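PDB 5ZI1: insecticidal crystal protein Cry7Cal from Bacillus thuringiensis, which acts as an insecticidal toxin on locusts and, as in other three-domain delta endotoxins, probably binds receptors of the insect gut and perforates cell membranes. Local coordinates for residues Lys208-Glu213 / Asp270-Ala275; Gln252-Pro257 / Arg285-Pro290; Asp256-Thr261 / Thr357-Ala362; Ala313-His318 / Gln371-Leu376; Tyr434-Phe439 / Ile447-Trp452. All blocks are in the same frame, centred on the assembly; numbering follows the deposited sequence.

Contact 1: residues Lys208-Glu213 / Asp270-Ala275; sequences KGKVWE and DWYGAA
Y272 lies against the start of helix 208-227, where the N-terminal helical domain of this three-domain toxin, part of a longer protein, meets the following beta domain. One face of its ring receives K210: CB sits 3.6 Å from the ring centroid in a CH-pi contact 14° off the normal. With CG anti to the backbone N (chi1 -165°) and the rest of the chain extended, K210 carries CG and CD on across the phenol, CD coming within 3.6 Å of Y272 CE2. At the far end of the ring Y272 OH donates a hydrogen bond of 2.8 Å to E213 OE2, which it meets from above the carboxylate plane, 44° out of it. The other carboxylate oxygen turns to W271: E213 OE1 lies in the plane of the indole at its edge, 3.2 Å from CZ2, and a water bridges it to W271 NE1. E213 is thus gripped through both oxygens. Further out, R217 makes a long, weak ion pair with E213 OE2, P257 packs on E213, and a backbone bond to L260 positions W271. The adjacent rings of W271 and Y272 also touch, Y272 CD1 lying over one face of the indole, toward its rim. G209 N donates a hydrogen bond to a second water, which also lies within reach of Y272 O, while A275 CB lies 3.7 Å from G209 CA.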
# COMPACT_ATOMS: atom_id res chain seq x y z
N LYS A 208 12.74 18.24 -15.96
CA LYS A 208 12.80 16.91 -15.36
C LYS A 208 12.25 16.90 -13.94
O LYS A 208 11.53 15.96 -13.55
CB LYS A 208 14.23 16.39 -15.38
CG LYS A 208 14.32 14.92 -15.79
CD LYS A 208 13.46 14.69 -17.03
CE LYS A 208 14.03 13.65 -17.94
NZ LYS A 208 13.32 13.72 -19.26
N GLY A 209 12.52 17.96 -13.16
CA GLY A 209 12.02 18.01 -11.79
C GLY A 209 10.51 17.90 -11.72
O GLY A 209 9.96 17.16 -10.89
N LYS A 210 9.81 18.65 -12.56
CA LYS A 210 8.37 18.52 -12.60
C LYS A 210 7.94 17.20 -13.25
O LYS A 210 6.82 16.74 -13.02
CB LYS A 210 7.74 19.71 -13.33
CG LYS A 210 6.25 19.86 -13.12
CD LYS A 210 5.74 21.14 -13.77
CE LYS A 210 4.26 21.35 -13.50
NZ LYS A 210 3.85 22.74 -13.86
N VAL A 211 8.78 16.61 -14.08
CA VAL A 211 8.41 15.33 -14.66
C VAL A 211 8.43 14.26 -13.59
O VAL A 211 7.50 13.45 -13.47
CB VAL A 211 9.33 14.98 -15.85
CG1 VAL A 211 9.30 13.49 -16.11
CG2 VAL A 211 8.87 15.72 -17.08
N TRP A 212 9.46 14.28 -12.74
CA TRP A 212 9.49 13.37 -11.60
C TRP A 212 8.30 13.58 -10.68
O TRP A 212 7.66 12.62 -10.24
CB TRP A 212 10.78 13.53 -10.82
CG TRP A 212 10.89 12.42 -9.86
CD1 TRP A 212 11.32 11.16 -10.13
CD2 TRP A 212 10.52 12.45 -8.49
NE1 TRP A 212 11.26 10.39 -8.99
CE2 TRP A 212 10.76 11.15 -7.97
CE3 TRP A 212 10.00 13.43 -7.64
CZ2 TRP A 212 10.52 10.82 -6.65
CZ3 TRP A 212 9.76 13.10 -6.33
CH2 TRP A 212 10.02 11.81 -5.84
N GLU A 213 7.98 14.84 -10.37
CA GLU A 213 6.88 15.10 -9.45
C GLU A 213 5.58 14.48 -9.95
O GLU A 213 4.85 13.83 -9.19
CB GLU A 213 6.72 16.60 -9.23
CG GLU A 213 5.57 16.96 -8.31
CD GLU A 213 5.73 18.36 -7.72
OE1 GLU A 213 6.68 18.60 -6.94
OE2 GLU A 213 4.91 19.24 -8.05
N ASP A 270 9.87 28.37 -9.38
CA ASP A 270 9.60 26.98 -9.01
C ASP A 270 10.91 26.21 -8.88
O ASP A 270 11.87 26.43 -9.62
CB ASP A 270 8.72 26.30 -10.06
CG ASP A 270 7.30 26.84 -10.07
OD1 ASP A 270 6.95 27.61 -9.17
OD2 ASP A 270 6.54 26.46 -10.99
N TRP A 271 10.94 25.28 -7.93
CA TRP A 271 12.16 24.52 -7.70
C TRP A 271 12.51 23.59 -8.88
O TRP A 271 13.68 23.21 -8.99
CB TRP A 271 12.04 23.71 -6.40
CG TRP A 271 11.01 22.59 -6.44
CD1 TRP A 271 9.72 22.65 -5.99
CD2 TRP A 271 11.18 21.27 -6.99
NE1 TRP A 271 9.09 21.45 -6.21
CE2 TRP A 271 9.96 20.59 -6.83
CE3 TRP A 271 12.25 20.61 -7.59
CZ2 TRP A 271 9.78 19.26 -7.24
CZ3 TRP A 271 12.07 19.28 -8.00
CH2 TRP A 271 10.85 18.63 -7.83
N TYR A 272 11.56 23.26 -9.76
CA TYR A 272 11.78 22.20 -10.75
C TYR A 272 13.07 22.41 -11.55
O TYR A 272 13.88 21.48 -11.69
CB TYR A 272 10.60 22.07 -11.72
CG TYR A 272 9.25 21.95 -11.06
CD1 TYR A 272 8.98 20.92 -10.17
CD2 TYR A 272 8.23 22.85 -11.36
CE1 TYR A 272 7.73 20.81 -9.58
CE2 TYR A 272 6.98 22.75 -10.78
CZ TYR A 272 6.74 21.72 -9.89
OH TYR A 272 5.50 21.62 -9.30
N GLY A 273 13.28 23.63 -12.07
CA GLY A 273 14.47 23.91 -12.86
C GLY A 273 15.77 23.64 -12.14
O GLY A 273 16.80 23.44 -12.79
N ALA A 274 15.76 23.61 -10.80
CA ALA A 274 16.96 23.33 -10.03
C ALA A 274 17.25 21.84 -9.85
O ALA A 274 18.39 21.48 -9.53
CB ALA A 274 16.87 23.99 -8.65
N ALA A 275 16.26 20.97 -10.07
CA ALA A 275 16.51 19.54 -9.97
C ALA A 275 17.41 19.04 -11.09
O ALA A 275 17.61 19.72 -12.11
CB ALA A 275 15.19 18.76 -10.00
O HOH W 1 15.03 19.45 -13.71
O HOH W 2 6.97 20.57 -5.07

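Contact 2: residues Gln252-Pro257 / Arg285-Pro290; sequences QIFTDP and RAIPKP
F254 points from its strand toward the chain that leaves helix 279-286, and its ring makes most of the contact. Its CB holds CG anti to the carbonyl carbon (chi1 -74°), which directs the phenyl to the end of the helix. CG and CD1 both meet the terminal methyl of I287, with F254 CD1 3.5 Å from I287 CD1. CE1 lies between that methyl and the P288 ring, and at the tip CZ comes to 3.4 Å from P288 CD. This belongs to the beta-prism domain of the toxin, where the three-stranded sheet holding strand 252-254 is covered by the short helix 279-286. On one face of the phenyl, toward the rim, stands A286 O, 3.5 Å from F254 CE2; this helix-end carbonyl also accepts a hydrogen bond from S436 OG. I287 is where the chain departs from helical geometry, which brings its side chain and P288 onto F254. Alongside, the extended chain of Q252 crosses P288 at about a right angle, its OE1 held by S433 OG. Q252 NE2 donates 2.9 Å to a water that lies in the F254 ring plane, at the edge, and gives a weak bond to P288 O.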
# COMPACT_ATOMS: atom_id res chain seq x y z
N GLN A 252 5.94 1.91 0.92
CA GLN A 252 6.22 3.29 1.31
C GLN A 252 5.95 4.22 0.13
O GLN A 252 6.46 3.99 -0.97
CB GLN A 252 7.68 3.42 1.76
CG GLN A 252 8.15 4.84 2.16
CD GLN A 252 9.59 4.82 2.67
OE1 GLN A 252 9.84 4.95 3.87
NE2 GLN A 252 10.54 4.61 1.76
N ILE A 253 5.18 5.28 0.36
CA ILE A 253 4.94 6.27 -0.68
C ILE A 253 5.39 7.65 -0.21
O ILE A 253 5.51 7.92 0.99
CB ILE A 253 3.47 6.30 -1.11
CG1 ILE A 253 2.57 6.53 0.09
CG2 ILE A 253 3.11 5.00 -1.87
CD1 ILE A 253 1.11 6.27 -0.25
N PHE A 254 5.63 8.53 -1.19
CA PHE A 254 6.21 9.85 -0.94
C PHE A 254 5.27 10.95 -1.39
O PHE A 254 4.74 10.90 -2.50
CB PHE A 254 7.56 10.00 -1.63
CG PHE A 254 8.66 9.23 -0.95
CD1 PHE A 254 8.77 7.84 -1.12
CD2 PHE A 254 9.55 9.88 -0.08
CE1 PHE A 254 9.77 7.12 -0.49
CE2 PHE A 254 10.55 9.17 0.56
CZ PHE A 254 10.66 7.77 0.37
N THR A 255 5.08 11.93 -0.50
CA THR A 255 4.34 13.15 -0.82
C THR A 255 5.20 14.05 -1.70
O THR A 255 6.40 13.82 -1.88
CB THR A 255 3.93 13.89 0.47
OG1 THR A 255 5.02 13.92 1.40
CG2 THR A 255 2.72 13.22 1.15
N ASP A 256 4.58 15.08 -2.28
CA ASP A 256 5.30 15.94 -3.22
C ASP A 256 6.50 16.59 -2.53
O ASP A 256 6.47 16.86 -1.33
CB ASP A 256 4.39 17.03 -3.79
CG ASP A 256 3.25 16.46 -4.62
OD1 ASP A 256 3.30 15.25 -4.94
OD2 ASP A 256 2.32 17.24 -4.95
N PRO A 257 7.59 16.82 -3.27
CA PRO A 257 8.76 17.45 -2.63
C PRO A 257 8.41 18.80 -2.03
O PRO A 257 7.55 19.53 -2.54
CB PRO A 257 9.77 17.56 -3.78
CG PRO A 257 9.34 16.41 -4.76
CD PRO A 257 7.83 16.45 -4.67
N ARG A 285 17.70 9.15 -5.62
CA ARG A 285 17.93 9.86 -4.36
C ARG A 285 16.65 10.12 -3.60
O ARG A 285 16.68 10.16 -2.37
CB ARG A 285 18.70 11.17 -4.57
CG ARG A 285 18.72 12.11 -3.36
CD ARG A 285 19.91 11.76 -2.46
NE ARG A 285 21.18 11.74 -3.17
CZ ARG A 285 21.78 12.83 -3.62
NH1 ARG A 285 21.21 14.01 -3.40
NH2 ARG A 285 22.94 12.74 -4.24
N ALA A 286 15.52 10.22 -4.29
CA ALA A 286 14.25 10.40 -3.60
C ALA A 286 13.67 9.11 -3.03
O ALA A 286 12.95 9.15 -2.03
CB ALA A 286 13.22 11.02 -4.54
N ILE A 287 13.92 7.97 -3.66
CA ILE A 287 13.20 6.73 -3.37
C ILE A 287 14.21 5.68 -2.91
O ILE A 287 14.94 5.11 -3.72
CB ILE A 287 12.42 6.25 -4.60
CG1 ILE A 287 11.52 7.38 -5.10
CG2 ILE A 287 11.65 4.97 -4.29
CD1 ILE A 287 10.43 7.76 -4.15
N PRO A 288 14.28 5.41 -1.60
CA PRO A 288 15.24 4.43 -1.11
C PRO A 288 14.94 3.05 -1.67
O PRO A 288 13.82 2.77 -2.10
CB PRO A 288 15.04 4.46 0.41
CG PRO A 288 14.28 5.75 0.68
CD PRO A 288 13.41 5.90 -0.53
N LYS A 289 15.96 2.20 -1.69
CA LYS A 289 15.79 0.82 -2.14
C LYS A 289 14.80 0.07 -1.25
O LYS A 289 14.68 0.36 -0.05
CB LYS A 289 17.14 0.09 -2.15
CG LYS A 289 18.12 0.59 -3.23
CD LYS A 289 17.52 0.54 -4.65
CE LYS A 289 18.40 1.24 -5.69
NZ LYS A 289 18.06 2.70 -5.92
N PRO A 290 14.08 -0.90 -1.80
CA PRO A 290 13.27 -1.79 -0.96
C PRO A 290 14.11 -2.38 0.17
O PRO A 290 15.27 -2.72 -0.01
CB PRO A 290 12.82 -2.89 -1.93
CG PRO A 290 13.01 -2.31 -3.29
CD PRO A 290 14.17 -1.38 -3.19
O HOH W 3 10.77 3.48 -0.91

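Contact 3: residues Asp256-Thr261 / Thr357-Ala362; sequences DPIGLT and TYSIAA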
# COMPACT_ATOMS: atom_id res chain seq x y z
N ASP A 256 4.58 15.08 -2.28
CA ASP A 256 5.30 15.94 -3.22
C ASP A 256 6.50 16.59 -2.53
O ASP A 256 6.47 16.86 -1.33
CB ASP A 256 4.39 17.03 -3.79
CG ASP A 256 3.25 16.46 -4.62
OD1 ASP A 256 3.30 15.25 -4.94
OD2 ASP A 256 2.32 17.24 -4.95
N PRO A 257 7.59 16.82 -3.27
CA PRO A 257 8.76 17.45 -2.63
C PRO A 257 8.41 18.80 -2.03
O PRO A 257 7.55 19.53 -2.54
CB PRO A 257 9.77 17.56 -3.78
CG PRO A 257 9.34 16.41 -4.76
CD PRO A 257 7.83 16.45 -4.67
N ILE A 258 9.05 19.10 -0.91
CA ILE A 258 8.77 20.35 -0.18
C ILE A 258 9.70 21.40 -0.79
O ILE A 258 10.81 21.65 -0.32
CB ILE A 258 8.99 20.20 1.33
CG1 ILE A 258 8.21 19.02 1.91
CG2 ILE A 258 8.63 21.50 2.05
CD1 ILE A 258 8.58 18.80 3.36
N GLY A 259 9.24 21.98 -1.89
CA GLY A 259 9.99 23.01 -2.58
C GLY A 259 9.05 24.12 -3.00
O GLY A 259 7.83 23.96 -2.99
N LEU A 260 9.64 25.26 -3.35
CA LEU A 260 8.82 26.41 -3.72
C LEU A 260 8.20 26.21 -5.10
O LEU A 260 8.89 25.89 -6.06
CB LEU A 260 9.67 27.68 -3.71
CG LEU A 260 8.93 28.96 -4.07
CD1 LEU A 260 7.93 29.33 -2.97
CD2 LEU A 260 9.95 30.08 -4.27
N THR A 261 6.88 26.38 -5.17
CA THR A 261 6.16 26.46 -6.43
C THR A 261 5.08 27.53 -6.31
O THR A 261 4.71 27.94 -5.20
CB THR A 261 5.48 25.13 -6.85
OG1 THR A 261 4.45 24.81 -5.91
CG2 THR A 261 6.48 24.00 -6.94
N THR A 357 2.22 16.59 8.80
CA THR A 357 3.30 17.57 8.82
C THR A 357 2.82 18.88 8.23
O THR A 357 1.87 18.93 7.45
CB THR A 357 4.55 17.09 8.06
OG1 THR A 357 4.23 16.90 6.67
CG2 THR A 357 5.07 15.76 8.63
N TYR A 358 3.50 19.96 8.63
CA TYR A 358 3.28 21.31 8.12
C TYR A 358 4.64 21.88 7.80
O TYR A 358 5.58 21.73 8.60
CB TYR A 358 2.52 22.18 9.13
CG TYR A 358 2.48 23.68 8.79
CD1 TYR A 358 1.60 24.18 7.84
CD2 TYR A 358 3.32 24.58 9.44
CE1 TYR A 358 1.56 25.51 7.52
CE2 TYR A 358 3.28 25.94 9.14
CZ TYR A 358 2.39 26.40 8.19
OH TYR A 358 2.36 27.74 7.90
N SER A 359 4.78 22.51 6.63
CA SER A 359 6.08 23.04 6.24
C SER A 359 5.93 24.40 5.56
O SER A 359 4.88 24.73 5.00
CB SER A 359 6.81 22.07 5.29
OG SER A 359 6.13 21.95 4.05
N ILE A 360 7.00 25.19 5.64
CA ILE A 360 7.14 26.41 4.84
C ILE A 360 8.26 26.16 3.85
O ILE A 360 9.38 25.82 4.24
CB ILE A 360 7.46 27.66 5.69
CG1 ILE A 360 6.44 27.90 6.79
CG2 ILE A 360 7.50 28.94 4.78
CD1 ILE A 360 5.11 28.40 6.28
N ALA A 361 7.97 26.36 2.57
CA ALA A 361 8.98 26.27 1.52
C ALA A 361 9.28 27.68 1.00
O ALA A 361 8.38 28.52 0.90
CB ALA A 361 8.53 25.36 0.37
N ALA A 362 10.55 27.92 0.68
CA ALA A 362 11.00 29.18 0.13
C ALA A 362 12.16 28.90 -0.81
O ALA A 362 12.74 27.80 -0.81
CB ALA A 362 11.41 30.17 1.23
O HOH W 4 12.39 25.55 -2.56
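The peptide group joining G259 to L260 is the flat element of this contact, and the methyl of A361 covers one of its faces, CB standing 3.6 Å above G259 C. The opposite face is taken by W271, whose CD1 packs on the same carbonyl carbon, so the peptide is sandwiched between a strand residue and an indole. Strand 352-365 belongs to one of the four-stranded antiparallel sheets of the beta-prism domain; the loop between strand 252-254 and helix 279-286 runs along the face of the strand that carries S359 and A361. The directions of the two touching parts are only 32° apart, yet no direct hydrogen bond joins them, and the loop does not extend the sheet. Before the peptide comes I258, the centre of an inverse gamma turn. With its CG2 anti to the backbone N and CG1 beside it (chi1 -53°), the isoleucine sends CG2 to the strand, where it meets S359 OG at 3.2 Å. CD1 reaches the same serine more loosely, and CG2 also touches the methyl of A361. The backbone of I258 is hydrogen-bonded to P448, in a strand of the three-stranded sheet. Beyond the peptide, L260 CB lies 4.0 Å from A362 C, and the leucine brings CD1 near A361 O. A water closes this end, accepting from L260 N and donating to A362 O, each at 2.9 Å.

Contact 4: residues Ala313-His318 / Gln371-Leu376; sequences AIWTGH and QAVPLL
Two four-stranded sheets of the beta prism face each other here, strand 312-324 of one crossing strand 369-382 of the other at 103°. W315 makes the polar link: its indole N, NE1, donates a 2.8 Å hydrogen bond to V373 O, with an N-H...O angle of 149°. V373 O lies at the indole edge, tilted slightly from the ring plane, and L376 CD2 lies at another part of the edge, by CH2. CG is anti to the carbonyl carbon of W315 (chi1 -59°), which takes the ring over to the opposite strand, and V373 packs obliquely along its NE1 side, CB 3.5 Å from NE1. I314 turns CG2 to Q371 O at 3.3 Å and to the methyl of A372. That methyl, A372 CB, in turn lies 3.3 Å from A313 O. A water fills the angle between the strands, accepting a hydrogen bond from W315 N and donating to Q371 O at 2.7 Å, with a weak bond from V373 N. Just after W315, T316 and G317 form a classic beta bulge opposite R302. All the touching residues are buried, so the indole N-H, the W315 amide and the carbonyls of Q371 and V373 satisfy one another directly or through this water.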
# COMPACT_ATOMS: atom_id res chain seq x y z
N ALA A 313 17.18 30.71 6.55
CA ALA A 313 17.94 29.48 6.72
C ALA A 313 17.64 28.52 5.57
O ALA A 313 16.58 28.58 4.94
CB ALA A 313 17.60 28.83 8.06
N ILE A 314 18.63 27.67 5.27
CA ILE A 314 18.54 26.56 4.32
C ILE A 314 19.19 25.36 4.98
O ILE A 314 20.16 25.50 5.74
CB ILE A 314 19.24 26.85 2.97
CG1 ILE A 314 20.74 27.03 3.19
CG2 ILE A 314 18.63 28.06 2.25
CD1 ILE A 314 21.56 27.15 1.91
N TRP A 315 18.68 24.16 4.67
CA TRP A 315 19.29 22.97 5.25
C TRP A 315 20.65 22.74 4.61
O TRP A 315 20.81 22.89 3.40
CB TRP A 315 18.44 21.71 5.02
CG TRP A 315 17.05 21.73 5.56
CD1 TRP A 315 16.36 22.81 6.00
CD2 TRP A 315 16.19 20.60 5.71
NE1 TRP A 315 15.11 22.43 6.41
CE2 TRP A 315 14.98 21.08 6.25
CE3 TRP A 315 16.32 19.24 5.46
CZ2 TRP A 315 13.90 20.25 6.53
CZ3 TRP A 315 15.25 18.41 5.74
CH2 TRP A 315 14.06 18.91 6.27
N THR A 316 21.63 22.39 5.43
CA THR A 316 22.90 21.90 4.90
C THR A 316 22.92 20.38 4.78
O THR A 316 23.67 19.83 3.96
CB THR A 316 24.04 22.36 5.81
OG1 THR A 316 23.92 21.71 7.08
CG2 THR A 316 23.98 23.89 6.04
N GLY A 317 22.15 19.69 5.61
CA GLY A 317 22.10 18.24 5.60
C GLY A 317 21.01 17.78 6.54
O GLY A 317 20.39 18.57 7.25
N HIS A 318 20.79 16.47 6.53
CA HIS A 318 19.85 15.89 7.48
C HIS A 318 20.10 14.39 7.57
O HIS A 318 20.81 13.81 6.74
CB HIS A 318 18.39 16.18 7.10
CG HIS A 318 17.88 15.33 5.97
ND1 HIS A 318 18.12 15.63 4.65
CD2 HIS A 318 17.12 14.21 5.98
CE1 HIS A 318 17.53 14.72 3.89
NE2 HIS A 318 16.91 13.86 4.67
N GLN A 371 17.39 26.89 -1.97
CA GLN A 371 16.11 26.26 -1.65
C GLN A 371 16.02 26.17 -0.14
O GLN A 371 16.99 25.77 0.52
CB GLN A 371 15.98 24.88 -2.29
CG GLN A 371 16.55 24.80 -3.67
CD GLN A 371 15.65 25.39 -4.74
OE1 GLN A 371 14.44 25.61 -4.53
NE2 GLN A 371 16.22 25.65 -5.90
N ALA A 372 14.87 26.55 0.41
CA ALA A 372 14.77 26.74 1.85
C ALA A 372 13.52 26.07 2.40
O ALA A 372 12.43 26.23 1.84
CB ALA A 372 14.76 28.25 2.19
N VAL A 373 13.70 25.32 3.48
CA VAL A 373 12.59 24.86 4.31
C VAL A 373 12.85 25.36 5.73
O VAL A 373 13.39 24.63 6.57
CB VAL A 373 12.45 23.33 4.27
CG1 VAL A 373 11.30 22.89 5.15
CG2 VAL A 373 12.26 22.85 2.80
N PRO A 374 12.50 26.62 6.04
CA PRO A 374 12.86 27.16 7.36
C PRO A 374 11.97 26.67 8.48
O PRO A 374 12.35 26.83 9.66
CB PRO A 374 12.74 28.68 7.17
CG PRO A 374 11.85 28.87 5.99
CD PRO A 374 11.99 27.65 5.12
N LEU A 375 10.84 26.04 8.17
CA LEU A 375 9.94 25.55 9.21
C LEU A 375 9.35 24.20 8.81
O LEU A 375 8.90 24.02 7.67
CB LEU A 375 8.85 26.59 9.48
CG LEU A 375 7.81 26.23 10.54
CD1 LEU A 375 7.28 27.52 11.17
CD2 LEU A 375 6.64 25.41 10.00
N LEU A 376 9.36 23.27 9.76
CA LEU A 376 8.76 21.94 9.62
C LEU A 376 8.18 21.56 10.98
O LEU A 376 8.91 21.49 11.96
CB LEU A 376 9.79 20.91 9.17
CG LEU A 376 9.35 19.44 8.96
CD1 LEU A 376 8.44 19.33 7.75
CD2 LEU A 376 10.56 18.56 8.79
O HOH W 5 16.72 24.03 2.51

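Contact 5: residues Tyr434-Phe439 / Ile447-Trp452; sequences YVSEIF and IPVLGW
Five backbone hydrogen bonds join Y434, S436 and I438 to G451, V449 and I447 in the antiparallel hairpin of strands 430-437 and 448-454, two strands of the three-stranded sheet of the beta prism. Y434 and G451 bond in both directions, and the one from G451 N to Y434 O is almost straight, 175° at the hydrogen. S436 and V449 do the same; S436 N reaches V449 O over 2.8 Å, in the carbonyl plane. Next along, I438 N bonds to I447 O at 2.9 Å, approaching nearly head-on to the carbonyl, and a water bridges I438 O to I447 N. In the non-hydrogen-bonded pairs, CA-H...O contacts run alongside, such as E437 CA to I447 O at 3.2 Å. P448 falls in such a pair, opposite E437, where its missing N-H costs no bond across the hairpin.

The side chains divide between the two faces of the sheet. V435 lies beside P448 and L450, all pointing the same way, with V435 CG1 4.0 Å from P448 CB. E437 leaves on that face too and forms a salt bridge with R285. S436 and V449 occupy the other face, over which F254 packs; S436 OG, set between the backbone N and the carbonyl carbon (chi1 60°), has its partner in A286 O. Y434 takes its ring away from the partner strand to a bond with Y335 OH. Toward the loop of the hairpin, I438 CG1 meets two methyls, 3.8 Å from I447 CG2 and 3.9 Å from V449 CG2.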
# COMPACT_ATOMS: atom_id res chain seq x y z
N TYR A 434 10.02 8.47 6.43
CA TYR A 434 11.32 8.73 5.82
C TYR A 434 11.41 10.21 5.47
O TYR A 434 10.40 10.91 5.39
CB TYR A 434 11.53 7.85 4.56
CG TYR A 434 13.00 7.69 4.24
CD1 TYR A 434 13.77 6.73 4.91
CD2 TYR A 434 13.64 8.53 3.35
CE1 TYR A 434 15.12 6.60 4.68
CE2 TYR A 434 15.01 8.41 3.10
CZ TYR A 434 15.74 7.43 3.77
OH TYR A 434 17.09 7.28 3.55
N VAL A 435 12.64 10.68 5.27
CA VAL A 435 12.90 11.99 4.67
C VAL A 435 14.03 11.82 3.68
O VAL A 435 15.19 11.65 4.09
CB VAL A 435 13.28 13.06 5.70
CG1 VAL A 435 13.28 14.43 5.01
CG2 VAL A 435 12.35 13.03 6.94
N SER A 436 13.72 11.88 2.39
CA SER A 436 14.75 11.87 1.37
C SER A 436 14.94 13.30 0.87
O SER A 436 14.53 14.26 1.52
CB SER A 436 14.37 10.90 0.25
OG SER A 436 13.14 11.30 -0.32
N GLU A 437 15.54 13.45 -0.31
CA GLU A 437 15.68 14.77 -0.89
C GLU A 437 15.66 14.64 -2.40
O GLU A 437 15.75 13.54 -2.97
CB GLU A 437 16.96 15.44 -0.43
CG GLU A 437 18.17 14.78 -1.00
CD GLU A 437 19.45 15.20 -0.33
OE1 GLU A 437 20.53 14.89 -0.88
OE2 GLU A 437 19.38 15.82 0.76
N ILE A 438 15.56 15.80 -3.04
CA ILE A 438 15.63 15.95 -4.48
C ILE A 438 17.09 16.13 -4.87
O ILE A 438 17.77 17.02 -4.35
CB ILE A 438 14.79 17.14 -4.95
CG1 ILE A 438 13.31 16.82 -4.84
CG2 ILE A 438 15.14 17.51 -6.37
CD1 ILE A 438 12.87 15.63 -5.74
N PHE A 439 17.56 15.28 -5.79
CA PHE A 439 18.89 15.44 -6.38
C PHE A 439 18.95 16.77 -7.13
O PHE A 439 18.28 16.95 -8.15
CB PHE A 439 19.18 14.28 -7.32
CG PHE A 439 20.63 14.11 -7.66
CD1 PHE A 439 21.33 15.12 -8.30
CD2 PHE A 439 21.30 12.94 -7.33
CE1 PHE A 439 22.68 14.99 -8.60
CE2 PHE A 439 22.65 12.77 -7.64
CZ PHE A 439 23.34 13.80 -8.28
N ILE A 447 16.00 20.30 -0.76
CA ILE A 447 14.58 20.08 -1.06
C ILE A 447 14.19 18.71 -0.51
O ILE A 447 14.46 17.69 -1.17
CB ILE A 447 14.29 20.17 -2.56
CG1 ILE A 447 14.73 21.51 -3.13
CG2 ILE A 447 12.82 19.98 -2.83
CD1 ILE A 447 14.51 21.60 -4.62
N PRO A 448 13.57 18.63 0.66
CA PRO A 448 13.27 17.32 1.26
C PRO A 448 12.03 16.69 0.66
O PRO A 448 11.17 17.35 0.08
CB PRO A 448 13.05 17.66 2.73
CG PRO A 448 13.01 19.20 2.80
CD PRO A 448 12.95 19.72 1.43
N VAL A 449 11.93 15.38 0.80
CA VAL A 449 10.74 14.66 0.38
C VAL A 449 10.35 13.70 1.49
O VAL A 449 11.21 12.97 2.01
CB VAL A 449 10.93 13.90 -0.95
CG1 VAL A 449 9.59 13.52 -1.52
CG2 VAL A 449 11.70 14.73 -1.93
N LEU A 450 9.08 13.71 1.87
CA LEU A 450 8.61 12.94 3.01
C LEU A 450 8.05 11.59 2.55
O LEU A 450 7.31 11.51 1.56
CB LEU A 450 7.57 13.74 3.79
CG LEU A 450 7.99 15.13 4.36
CD1 LEU A 450 6.88 15.75 5.19
CD2 LEU A 450 9.28 15.07 5.17
N GLY A 451 8.43 10.53 3.26
CA GLY A 451 7.97 9.17 2.98
C GLY A 451 7.08 8.68 4.11
O GLY A 451 7.35 8.95 5.29
N TRP A 452 6.01 7.97 3.72
CA TRP A 452 4.95 7.52 4.61
C TRP A 452 4.73 6.01 4.46
O TRP A 452 4.82 5.47 3.34
CB TRP A 452 3.64 8.25 4.28
CG TRP A 452 3.79 9.74 4.26
CD1 TRP A 452 4.28 10.50 3.24
CD2 TRP A 452 3.48 10.65 5.32
NE1 TRP A 452 4.28 11.83 3.60
CE2 TRP A 452 3.80 11.94 4.87
CE3 TRP A 452 2.96 10.49 6.61
CZ2 TRP A 452 3.60 13.08 5.67
CZ3 TRP A 452 2.76 11.62 7.40
CH2 TRP A 452 3.08 12.90 6.92
O HOH W 6 17.92 18.67 -2.11

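From the N terminus, contact 1 opens first and closes the loop from the last long helix of the helical domain to a turn of the beta prism. Contacts 2 and 3 both start inside that loop, sharing D256 and P257, and end beyond it, so each crosses contact 1: one returns at the end of helix 279-286, the other runs on to strand 352-365. Contact 4 opens within the loop of contact 3 and crosses it, bringing the two four-stranded sheets together. Contact 5, a short hairpin, follows in series, yet touches the other four, sitting between helix, interdomain turn and both larger sheets.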